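Long-range contacts in probable zinc protease (Pseudomonas aeruginosa, PDB 4NNZ), which is one subunit of a heterodimeric M16-family zinc protease and probably takes part in metal-dependent cleavage of peptides: residues Asp23-Val28 with Glu363-Ala368; Glu292-Ala297 with Glu326-Gly331. One frame throughout, in Å; residues are numbered along the deposited sequence.

Interaction 1: Asp23-Val28 with Glu363-Ala368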
ATOM      1  N   ASP A  23     -24.901  12.011  32.778  1.00 55.85           N
ATOM      2  CA  ASP A  23     -26.292  11.997  32.407  1.00 62.15           C
ATOM      3  C   ASP A  23     -27.006  11.110  33.401  1.00 63.05           C
ATOM      4  O   ASP A  23     -26.819   9.930  33.395  1.00 62.12           O
ATOM      5  CB  ASP A  23     -26.408  11.459  30.993  1.00 64.36           C
ATOM      6  CG  ASP A  23     -27.813  11.371  30.508  1.00 71.16           C
ATOM      7  OD1 ASP A  23     -28.723  11.320  31.324  1.00 69.16           O
ATOM      8  OD2 ASP A  23     -28.021  11.336  29.293  1.00 68.00           O
ATOM      9  N   HIS A  24     -27.834  11.678  34.253  1.00 72.69           N
ATOM     10  CA  HIS A  24     -28.437  10.933  35.350  1.00 71.65           C
ATOM     11  C   HIS A  24     -29.861  10.461  35.092  1.00 67.45           C
ATOM     12  O   HIS A  24     -30.554  10.067  35.987  1.00 63.60           O
ATOM     13  CB  HIS A  24     -28.337  11.701  36.660  1.00 67.50           C
ATOM     14  CG  HIS A  24     -27.083  12.489  36.800  1.00 67.20           C
ATOM     15  ND1 HIS A  24     -25.971  12.001  37.435  1.00 71.63           N
ATOM     16  CD2 HIS A  24     -26.764  13.732  36.389  1.00 67.60           C
ATOM     17  CE1 HIS A  24     -25.017  12.908  37.412  1.00 71.24           C
ATOM     18  NE2 HIS A  24     -25.473  13.971  36.781  1.00 69.59           N
ATOM     19  N   ARG A  25     -30.255  10.463  33.837  1.00 69.10           N
ATOM     20  CA  ARG A  25     -31.590  10.112  33.425  1.00 70.05           C
ATOM     21  C   ARG A  25     -31.948   8.694  33.751  1.00 69.35           C
ATOM     22  O   ARG A  25     -33.092   8.371  33.944  1.00 61.70           O
ATOM     23  CB  ARG A  25     -31.765  10.393  31.950  1.00 77.13           C
ATOM     24  CG  ARG A  25     -32.255  11.799  31.695  1.00 80.24           C
ATOM     25  CD  ARG A  25     -32.343  12.095  30.227  1.00 87.79           C
ATOM     26  NE  ARG A  25     -31.097  11.779  29.574  1.00 95.01           N
ATOM     27  CZ  ARG A  25     -31.020  11.202  28.394  1.00 95.02           C
ATOM     28  NH1 ARG A  25     -29.843  10.935  27.870  1.00 92.09           N
ATOM     29  NH2 ARG A  25     -32.126  10.896  27.750  1.00 90.72           N
ATOM     30  N   ALA A  26     -30.947   7.851  33.811  1.00 73.34           N
ATOM     31  CA  ALA A  26     -31.148   6.485  34.170  1.00 67.81           C
ATOM     32  C   ALA A  26     -29.918   6.051  34.903  1.00 72.17           C
ATOM     33  O   ALA A  26     -28.868   6.643  34.726  1.00 72.55           O
ATOM     34  CB  ALA A  26     -31.338   5.670  32.933  1.00 69.06           C
ATOM     35  N   PRO A  27     -30.004   5.018  35.713  1.00 69.97           N
ATOM     36  CA  PRO A  27     -28.837   4.557  36.456  1.00 72.24           C
ATOM     37  C   PRO A  27     -27.946   3.587  35.681  1.00 69.05           C
ATOM     38  O   PRO A  27     -27.729   2.472  36.090  1.00 66.49           O
ATOM     39  CB  PRO A  27     -29.480   3.843  37.617  1.00 72.44           C
ATOM     40  CG  PRO A  27     -30.637   3.210  36.976  1.00 75.28           C
ATOM     41  CD  PRO A  27     -31.195   4.261  36.079  1.00 69.05           C
ATOM     42  N   VAL A  28     -27.410   4.036  34.558  1.00 72.04           N
ATOM     43  CA  VAL A  28     -26.523   3.223  33.744  1.00 62.84           C
ATOM     44  C   VAL A  28     -25.348   4.040  33.310  1.00 59.60           C
ATOM     45  O   VAL A  28     -25.454   5.226  33.152  1.00 55.48           O
ATOM     46  CB  VAL A  28     -27.215   2.773  32.475  1.00 59.88           C
ATOM     47  CG1 VAL A  28     -28.161   1.655  32.771  1.00 60.80           C
ATOM     48  CG2 VAL A  28     -27.978   3.917  31.877  1.00 56.98           C
ATOM     49  N   GLU A 363     -29.451  10.761  17.481  1.00 70.52           N
ATOM     50  CA  GLU A 363     -28.430   9.972  18.113  1.00 74.21           C
ATOM     51  C   GLU A 363     -27.963  10.581  19.362  1.00 81.95           C
ATOM     52  O   GLU A 363     -27.344   9.909  20.137  1.00 97.49           O
ATOM     53  CB  GLU A 363     -27.229   9.819  17.234  1.00 76.31           C
ATOM     54  CG  GLU A 363     -27.358   8.718  16.238  1.00 81.00           C
ATOM     55  CD  GLU A 363     -28.683   8.737  15.541  1.00 89.34           C
ATOM     56  OE1 GLU A 363     -29.379   9.769  15.599  1.00 88.35           O
ATOM     57  OE2 GLU A 363     -29.012   7.703  14.927  1.00 82.89           O
ATOM     58  N   LYS A 364     -28.206  11.865  19.539  1.00 82.33           N
ATOM     59  CA  LYS A 364     -27.514  12.577  20.572  1.00 86.47           C
ATOM     60  C   LYS A 364     -27.890  11.885  21.812  1.00 86.82           C
ATOM     61  O   LYS A 364     -27.060  11.510  22.597  1.00101.37           O
ATOM     62  CB  LYS A 364     -28.040  14.005  20.655  1.00 91.29           C
ATOM     63  CG  LYS A 364     -27.809  14.727  21.977  0.99 91.03           C
ATOM     64  CD  LYS A 364     -27.188  16.096  21.760  0.61 89.86           C
ATOM     65  CE  LYS A 364     -25.918  16.279  22.583  0.30 90.89           C
ATOM     66  NZ  LYS A 364     -26.177  16.185  24.042  1.00 93.11           N
ATOM     67  N   ASP A 365     -29.179  11.736  21.981  1.00 75.82           N
ATOM     68  CA  ASP A 365     -29.720  11.050  23.104  1.00 61.32           C
ATOM     69  C   ASP A 365     -29.181   9.691  22.826  1.00 59.17           C
ATOM     70  O   ASP A 365     -28.911   9.391  21.692  1.00 69.90           O
ATOM     71  CB  ASP A 365     -31.227  11.104  23.013  1.00 40.00           C
ATOM     72  CG  ASP A 365     -31.891  10.239  24.005  1.00 40.00           C
ATOM     73  OD1 ASP A 365     -31.421   9.124  24.229  1.00 40.00           O
ATOM     74  OD2 ASP A 365     -32.896  10.669  24.572  1.00 40.00           O
ATOM     75  N   SER A 366     -28.956   8.931  23.876  1.00 56.29           N
ATOM     76  CA  SER A 366     -28.231   7.681  23.846  1.00 53.16           C
ATOM     77  C   SER A 366     -26.832   7.938  24.301  1.00 50.99           C
ATOM     78  O   SER A 366     -26.030   8.458  23.595  1.00 49.58           O
ATOM     79  CB  SER A 366     -28.208   7.053  22.486  1.00 51.98           C
ATOM     80  OG  SER A 366     -27.628   5.785  22.572  1.00 50.99           O
ATOM     81  N   ILE A 367     -26.564   7.554  25.518  1.00 52.77           N
ATOM     82  CA  ILE A 367     -25.297   7.784  26.106  1.00 54.16           C
ATOM     83  C   ILE A 367     -24.214   7.043  25.339  1.00 51.75           C
ATOM     84  O   ILE A 367     -23.105   7.479  25.292  1.00 47.76           O
ATOM     85  CB  ILE A 367     -25.319   7.465  27.602  1.00 51.89           C
ATOM     86  CG1 ILE A 367     -25.752   6.044  27.833  1.00 53.42           C
ATOM     87  CG2 ILE A 367     -26.273   8.386  28.299  1.00 50.38           C
ATOM     88  CD1 ILE A 367     -25.523   5.581  29.235  1.00 55.95           C
ATOM     89  N   ALA A 368     -24.560   5.912  24.753  1.00 49.46           N
ATOM     90  CA  ALA A 368     -23.623   5.166  23.952  1.00 53.70           C
ATOM     91  C   ALA A 368     -23.159   5.890  22.715  1.00 51.26           C
ATOM     92  O   ALA A 368     -22.018   5.836  22.382  1.00 53.29           O
ATOM     93  CB  ALA A 368     -24.197   3.829  23.583  1.00 54.34           C
TER
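Arg25 reaches across to Asp365 through a single arm of its guanidinium: NH2 of Arg25 donates to OD2 of Asp365 over 3.3 Å, with a bent N-H...O angle of 142°. The two flat groups stand nearly perpendicular, 88° apart; Asp365 OD2 lies near the edge of the guanidinium, while NH2 comes from above the carboxylate plane. On its own side of the contact the same guanidinium is gripped by Asp23. Arg25 NE donates to Asp23 OD1 at 3.0 Å, meeting the oxygen at its syn lone pair, on the side of OD2. NH1 is modelled implausibly close to Asp23 OD2, and the detail of that salt bridge is doubtful. Asp23 OD1 also accepts from the backbone N of Arg25 at 3.1 Å, closing an Asx turn. The Arg25 chain bends at chi3 (-52°), which brings the guanidinium round alongside the Asp23 carboxylate with NH2 still turned to Asp365.

Beneath this network Ile367, in the first turn of helix 367-379, presents two branches. Its CG2 methyl sits 3.6 Å from OD2 of Asp23, and Ile367 CD1 lies 3.9 Å from the carbonyl O of Val28 and 4.0 Å from Val28 CG2. Ser366 just before it is the N-cap of that helix, and backbone bonds of Asp23 to Gly196 and of Val28 to Asp197 tie the loop to its own sheet. The contact thus joins the loop between strands 17-22 and 28-35 to the helix junction at the surface. Two carboxylates share one guanidinium, whose positive charge probably offsets their mutual repulsion, while Ile367 supplies most of the apolar contact.

Interaction 2: Glu292-Ala297 with Glu326-Gly331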
ATOM      1  N   GLU A 292     -35.496   6.188 -14.833  1.00 61.72           N
ATOM      2  CA  GLU A 292     -35.446   4.764 -14.646  1.00 62.96           C
ATOM      3  C   GLU A 292     -34.100   4.194 -14.937  1.00 56.86           C
ATOM      4  O   GLU A 292     -33.979   3.042 -15.243  1.00 60.26           O
ATOM      5  CB  GLU A 292     -36.455   4.085 -15.539  1.00 77.32           C
ATOM      6  CG  GLU A 292     -37.666   4.916 -15.893  1.00 86.21           C
ATOM      7  CD  GLU A 292     -38.344   4.422 -17.147  1.00 95.98           C
ATOM      8  OE1 GLU A 292     -37.729   3.632 -17.887  1.00 93.53           O
ATOM      9  OE2 GLU A 292     -39.492   4.820 -17.395  1.00 93.45           O
ATOM     10  N   LEU A 293     -33.074   5.001 -14.822  1.00 53.73           N
ATOM     11  CA  LEU A 293     -31.727   4.538 -15.050  1.00 52.65           C
ATOM     12  C   LEU A 293     -31.206   3.492 -14.064  1.00 47.03           C
ATOM     13  O   LEU A 293     -30.575   2.550 -14.439  1.00 46.62           O
ATOM     14  CB  LEU A 293     -30.825   5.746 -15.084  1.00 52.44           C
ATOM     15  CG  LEU A 293     -29.437   5.562 -15.629  1.00 52.71           C
ATOM     16  CD1 LEU A 293     -29.518   4.952 -16.994  1.00 56.51           C
ATOM     17  CD2 LEU A 293     -28.812   6.918 -15.708  1.00 52.60           C
ATOM     18  N   VAL A 294     -31.472   3.683 -12.797  1.00 46.26           N
ATOM     19  CA  VAL A 294     -30.927   2.835 -11.788  1.00 47.58           C
ATOM     20  C   VAL A 294     -32.039   2.167 -11.030  1.00 50.34           C
ATOM     21  O   VAL A 294     -33.107   2.683 -10.955  1.00 60.54           O
ATOM     22  CB  VAL A 294     -30.096   3.657 -10.818  1.00 46.51           C
ATOM     23  CG1 VAL A 294     -29.061   4.428 -11.576  1.00 49.28           C
ATOM     24  CG2 VAL A 294     -30.964   4.637 -10.089  1.00 50.07           C
ATOM     25  N   ALA A 295     -31.799   0.967 -10.555  1.00 52.75           N
ATOM     26  CA  ALA A 295     -32.619   0.333  -9.550  1.00 55.84           C
ATOM     27  C   ALA A 295     -32.534   0.970  -8.181  1.00 59.07           C
ATOM     28  O   ALA A 295     -33.508   1.084  -7.480  1.00 56.08           O
ATOM     29  CB  ALA A 295     -32.258  -1.128  -9.454  1.00 59.51           C
ATOM     30  N   GLY A 296     -31.319   1.296  -7.777  1.00 62.55           N
ATOM     31  CA  GLY A 296     -31.061   1.993  -6.542  1.00 57.34           C
ATOM     32  C   GLY A 296     -29.748   2.703  -6.656  1.00 50.01           C
ATOM     33  O   GLY A 296     -28.972   2.373  -7.483  1.00 53.01           O
ATOM     34  N   ALA A 297     -29.535   3.715  -5.854  1.00 45.65           N
ATOM     35  CA  ALA A 297     -28.298   4.427  -5.854  1.00 43.16           C
ATOM     36  C   ALA A 297     -28.047   5.035  -4.497  1.00 43.35           C
ATOM     37  O   ALA A 297     -28.937   5.539  -3.881  1.00 48.57           O
ATOM     38  CB  ALA A 297     -28.317   5.484  -6.928  1.00 40.88           C
ATOM     39  N   GLU A 326     -22.546   1.343 -18.300  1.00 44.16           N
ATOM     40  CA  GLU A 326     -22.049   2.503 -18.984  1.00 46.70           C
ATOM     41  C   GLU A 326     -23.032   3.647 -18.996  1.00 46.57           C
ATOM     42  O   GLU A 326     -22.655   4.770 -18.881  1.00 47.46           O
ATOM     43  CB  GLU A 326     -21.615   2.133 -20.373  1.00 52.58           C
ATOM     44  CG  GLU A 326     -20.350   1.314 -20.400  1.00 57.63           C
ATOM     45  CD  GLU A 326     -20.572  -0.122 -20.018  1.00 59.12           C
ATOM     46  OE1 GLU A 326     -21.639  -0.654 -20.292  1.00 55.52           O
ATOM     47  OE2 GLU A 326     -19.669  -0.723 -19.455  1.00 59.02           O
ATOM     48  N   GLN A 327     -24.301   3.342 -19.165  1.00 44.74           N
ATOM     49  CA  GLN A 327     -25.357   4.304 -19.016  1.00 43.79           C
ATOM     50  C   GLN A 327     -25.515   4.850 -17.621  1.00 44.51           C
ATOM     51  O   GLN A 327     -25.820   5.999 -17.450  1.00 39.79           O
ATOM     52  CB  GLN A 327     -26.642   3.702 -19.482  1.00 45.54           C
ATOM     53  CG  GLN A 327     -26.724   3.638 -20.977  1.00 52.06           C
ATOM     54  CD  GLN A 327     -27.747   2.669 -21.481  1.00 51.04           C
ATOM     55  OE1 GLN A 327     -28.134   1.752 -20.806  1.00 51.82           O
ATOM     56  NE2 GLN A 327     -28.177   2.877 -22.682  1.00 53.42           N
ATOM     57  N   VAL A 328     -25.326   4.022 -16.623  1.00 43.85           N
ATOM     58  CA  VAL A 328     -25.466   4.492 -15.277  1.00 45.60           C
ATOM     59  C   VAL A 328     -24.429   5.546 -15.043  1.00 44.01           C
ATOM     60  O   VAL A 328     -24.703   6.593 -14.526  1.00 44.20           O
ATOM     61  CB  VAL A 328     -25.271   3.352 -14.282  1.00 45.36           C
ATOM     62  CG1 VAL A 328     -25.191   3.861 -12.872  1.00 44.00           C
ATOM     63  CG2 VAL A 328     -26.374   2.337 -14.409  1.00 45.31           C
ATOM     64  N   GLU A 329     -23.227   5.255 -15.457  1.00 46.15           N
ATOM     65  CA  GLU A 329     -22.140   6.151 -15.231  1.00 44.04           C
ATOM     66  C   GLU A 329     -22.363   7.470 -15.922  1.00 42.31           C
ATOM     67  O   GLU A 329     -22.046   8.502 -15.404  1.00 41.41           O
ATOM     68  CB  GLU A 329     -20.873   5.503 -15.709  1.00 42.62           C
ATOM     69  CG  GLU A 329     -19.674   6.386 -15.610  1.00 41.20           C
ATOM     70  CD  GLU A 329     -18.522   5.888 -16.412  1.00 44.97           C
ATOM     71  OE1 GLU A 329     -18.578   4.787 -16.931  1.00 43.40           O
ATOM     72  OE2 GLU A 329     -17.550   6.612 -16.532  1.00 47.97           O
ATOM     73  N   ALA A 330     -22.922   7.414 -17.109  1.00 40.76           N
ATOM     74  CA  ALA A 330     -23.267   8.596 -17.843  1.00 39.79           C
ATOM     75  C   ALA A 330     -24.295   9.407 -17.126  1.00 40.31           C
ATOM     76  O   ALA A 330     -24.239  10.602 -17.126  1.00 38.75           O
ATOM     77  CB  ALA A 330     -23.772   8.226 -19.200  1.00 39.77           C
ATOM     78  N   GLY A 331     -25.266   8.738 -16.547  1.00 40.74           N
ATOM     79  CA  GLY A 331     -26.251   9.378 -15.727  1.00 40.47           C
ATOM     80  C   GLY A 331     -25.758  10.010 -14.450  1.00 47.53           C
ATOM     81  O   GLY A 331     -26.194  11.062 -14.097  1.00 54.20           O
TER
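Leu293 lays its forked end against the backbone of helix 325-341. Leu293 CD2 fits closest, 3.6 Å from both the CA of Gly331 and the carbonyl O of Gln327, atoms brought together by one turn of the helix, in which Gly331 N bonds to Gln327 O at 2.9 Å. Gly331 has no side chain, and the CD2 methyl lies directly on its CA. With Leu293 CG anti to the backbone N (chi1 -166°), the branch extends toward the helix, and Leu293 CG comes 4.1 Å from Val328 CA.

Packing is looser at Gln327, the more open side. Leu293 CD1 rests against this residue, near its carbonyl O and 4.0 Å from Gln327 CB; farther out the Gln327 chain runs on extended, its OE1 taken by the backbone N of Thr324. Val294 and Val328, both buried, touch by one methyl each, Val294 CG1 to Val328 CG1 at 4.1 Å, the side chains crossing at about a right angle.

Helix 282-288 covers Leu293 and Val294 through Leu287, whereas Val328 continues onto Ala315 and Pro317 of strand 309-317 and Leu247 of strand 246-253, so helix 325-341 packs on the sheet beside its edge strand 294-301.

How the interactions relate
From the N terminus, the chain first passes the loop between strands 17-22 and 28-35, in the sheet of the N-terminal half. It then runs through that half, crosses to the second, and meets Glu292-Ala297 at the start of edge strand 294-301. Interaction 2 closes a loop of 28 residues that holds the rest of strand 294-301 and strand 309-317, when helix 325-341 returns. Helix 346-364 follows directly and leads to the junction where interaction 1 closes its 334-residue loop. The smaller loop therefore lies wholly within the larger. Interaction 2 is local to the second half, interaction 1 bridges both halves; their centres are 42 Å apart and their nearest atoms about 19 Å.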